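Local coordinates for protein lectin (Cicer arietinum, PDB 3V6N) that agglutinates red blood cells and, as a plant albumin with a four-bladed beta-propeller fold, binds calcium and sodium ions, at residues G4-A8 with I223-E227. Sequence-based numbering, arbitrary orientation.
Sequences GYINA and IIPLE. With CA (calcium ion), chain D.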
loop_
_atom_site.group_PDB
_atom_site.type_symbol
_atom_site.label_atom_id
_atom_site.label_comp_id
_atom_site.label_asym_id
_atom_site.label_seq_id
_atom_site.Cartn_x
_atom_site.Cartn_y
_atom_site.Cartn_z
ATOM N N GLY A 4 -4.687 -18.717 -10.779
ATOM C CA GLY A 4 -5.970 -18.387 -10.081
ATOM C C GLY A 4 -6.443 -19.438 -9.087
ATOM O O GLY A 4 -7.581 -19.900 -9.162
ATOM N N TYR A 5 -5.573 -19.822 -8.158
ATOM C CA TYR A 5 -5.957 -20.712 -7.056
ATOM C C TYR A 5 -6.075 -19.962 -5.726
ATOM O O TYR A 5 -5.927 -18.734 -5.686
ATOM C CB TYR A 5 -4.961 -21.876 -6.944
ATOM C CG TYR A 5 -5.064 -22.838 -8.100
ATOM C CD1 TYR A 5 -4.159 -22.784 -9.153
ATOM C CD2 TYR A 5 -6.092 -23.786 -8.149
ATOM C CE1 TYR A 5 -4.263 -23.656 -10.224
ATOM C CE2 TYR A 5 -6.211 -24.661 -9.217
ATOM C CZ TYR A 5 -5.287 -24.598 -10.247
ATOM O OH TYR A 5 -5.398 -25.463 -11.309
ATOM N N ILE A 6 -6.343 -20.693 -4.642
ATOM C CA ILE A 6 -6.468 -20.081 -3.314
ATOM C C ILE A 6 -5.142 -19.462 -2.856
ATOM O O ILE A 6 -4.155 -20.161 -2.653
ATOM C CB ILE A 6 -6.992 -21.082 -2.260
ATOM C CG1 ILE A 6 -8.218 -21.824 -2.807
ATOM C CG2 ILE A 6 -7.316 -20.352 -0.955
ATOM C CD1 ILE A 6 -8.777 -22.904 -1.901
ATOM N N ASN A 7 -5.138 -18.148 -2.685
ATOM C CA ASN A 7 -3.941 -17.424 -2.286
ATOM C C ASN A 7 -3.931 -17.111 -0.779
ATOM O O ASN A 7 -2.873 -16.860 -0.202
ATOM C CB ASN A 7 -3.828 -16.143 -3.118
ATOM C CG ASN A 7 -2.422 -15.552 -3.129
ATOM O OD1 ASN A 7 -1.469 -16.128 -2.591
ATOM N ND2 ASN A 7 -2.292 -14.384 -3.740
ATOM N N ALA A 8 -5.112 -17.146 -0.150
ATOM C CA ALA A 8 -5.259 -16.868 1.295
ATOM C C ALA A 8 -6.580 -17.379 1.838
ATOM O O ALA A 8 -7.548 -17.587 1.091
ATOM C CB ALA A 8 -5.110 -15.379 1.605
ATOM N N ILE A 223 -15.413 -22.249 -9.957
ATOM C CA ILE A 223 -14.907 -21.067 -9.262
ATOM C C ILE A 223 -13.375 -21.090 -9.271
ATOM O O ILE A 223 -12.732 -20.085 -9.584
ATOM C CB ILE A 223 -15.471 -20.973 -7.817
ATOM C CG1 ILE A 223 -16.998 -20.821 -7.857
ATOM C CG2 ILE A 223 -14.822 -19.825 -7.054
ATOM C CD1 ILE A 223 -17.674 -20.760 -6.504
ATOM N N ILE A 224 -12.797 -22.232 -8.909
ATOM C CA ILE A 224 -11.363 -22.438 -9.070
ATOM C C ILE A 224 -11.117 -23.559 -10.078
ATOM O O ILE A 224 -11.916 -24.498 -10.155
ATOM C CB ILE A 224 -10.620 -22.738 -7.737
ATOM C CG1 ILE A 224 -10.975 -24.123 -7.176
ATOM C CG2 ILE A 224 -10.863 -21.638 -6.715
ATOM C CD1 ILE A 224 -9.859 -24.751 -6.359
ATOM N N PRO A 225 -10.039 -23.447 -10.884
ATOM C CA PRO A 225 -9.175 -22.262 -10.993
ATOM C C PRO A 225 -9.934 -21.073 -11.583
ATOM O O PRO A 225 -10.911 -21.272 -12.308
ATOM C CB PRO A 225 -8.049 -22.710 -11.944
ATOM C CG PRO A 225 -8.546 -23.952 -12.612
ATOM C CD PRO A 225 -9.537 -24.584 -11.682
ATOM N N LEU A 226 -9.503 -19.857 -11.248
ATOM C CA LEU A 226 -10.095 -18.640 -11.806
ATOM C C LEU A 226 -9.182 -18.117 -12.923
ATOM O O LEU A 226 -8.100 -17.586 -12.652
ATOM C CB LEU A 226 -10.308 -17.575 -10.710
ATOM C CG LEU A 226 -11.660 -16.834 -10.598
ATOM C CD1 LEU A 226 -11.828 -16.172 -9.237
ATOM C CD2 LEU A 226 -11.889 -15.810 -11.705
ATOM N N GLU A 227 -9.608 -18.292 -14.176
ATOM C CA GLU A 227 -8.859 -17.767 -15.330
ATOM C C GLU A 227 -9.361 -16.381 -15.731
ATOM O O GLU A 227 -10.549 -16.072 -15.605
ATOM C CB GLU A 227 -8.924 -18.732 -16.524
ATOM C CG GLU A 227 -7.704 -18.687 -17.449
ATOM C CD GLU A 227 -7.826 -17.697 -18.610
ATOM O OE1 GLU A 227 -7.742 -18.139 -19.779
ATOM O OE2 GLU A 227 -7.994 -16.477 -18.374
HETATM CA CA CA D . -0.526 -16.842 -0.375
HETATM O O HOH W 1 1.152 -17.715 -1.796
HETATM O O HOH W 2 1.203 -15.000 -0.506
#
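P225 lies over one face of the Y5 ring where the two ends of this four-bladed beta-propeller of the hemopexin fold meet, the N-terminal residues 4-8 against the C-terminal residues 223-227. From Y5 CB, CG is anti to the carbonyl carbon (chi1 -70°), which carries the ring alongside the proline. CD2, on the ring's edge, meets I224 CD1 at 4.3 Å, near the ring plane. Beyond it, CE2 and CZ lie under the proline: P225 CB stands 3.8 Å from Y5 CZ, a CH-pi contact whose carbon is 27° off the ring normal. At the tip, Y5 OH comes within 3.7 Å of P225 CG. An aromatic ring suits this place because its face accepts the polarised C-H groups of proline, whose closed ring, following a cis peptide bond, offers a compact, rigid surface. I224, branched and apolar, packs against that edge and also reaches I22 of strand 17-22.

The backbones add one hydrogen bond, from L226 N to G4 O at 2.8 Å, nearly straight at 167°. G4, without a side chain, lets its CA approach L226 O to 3.4 Å in a C-H...O contact.

Two residues past Y5, N7 and A8 together face F21, a classic beta bulge, and N7 ligates the central calcium ion, which D65, D121 and D174 also bind. N7 chelates the ion through its backbone and its side chain: N7 O lies 2.4 Å and N7 OD1 2.5 Å from the calcium ion.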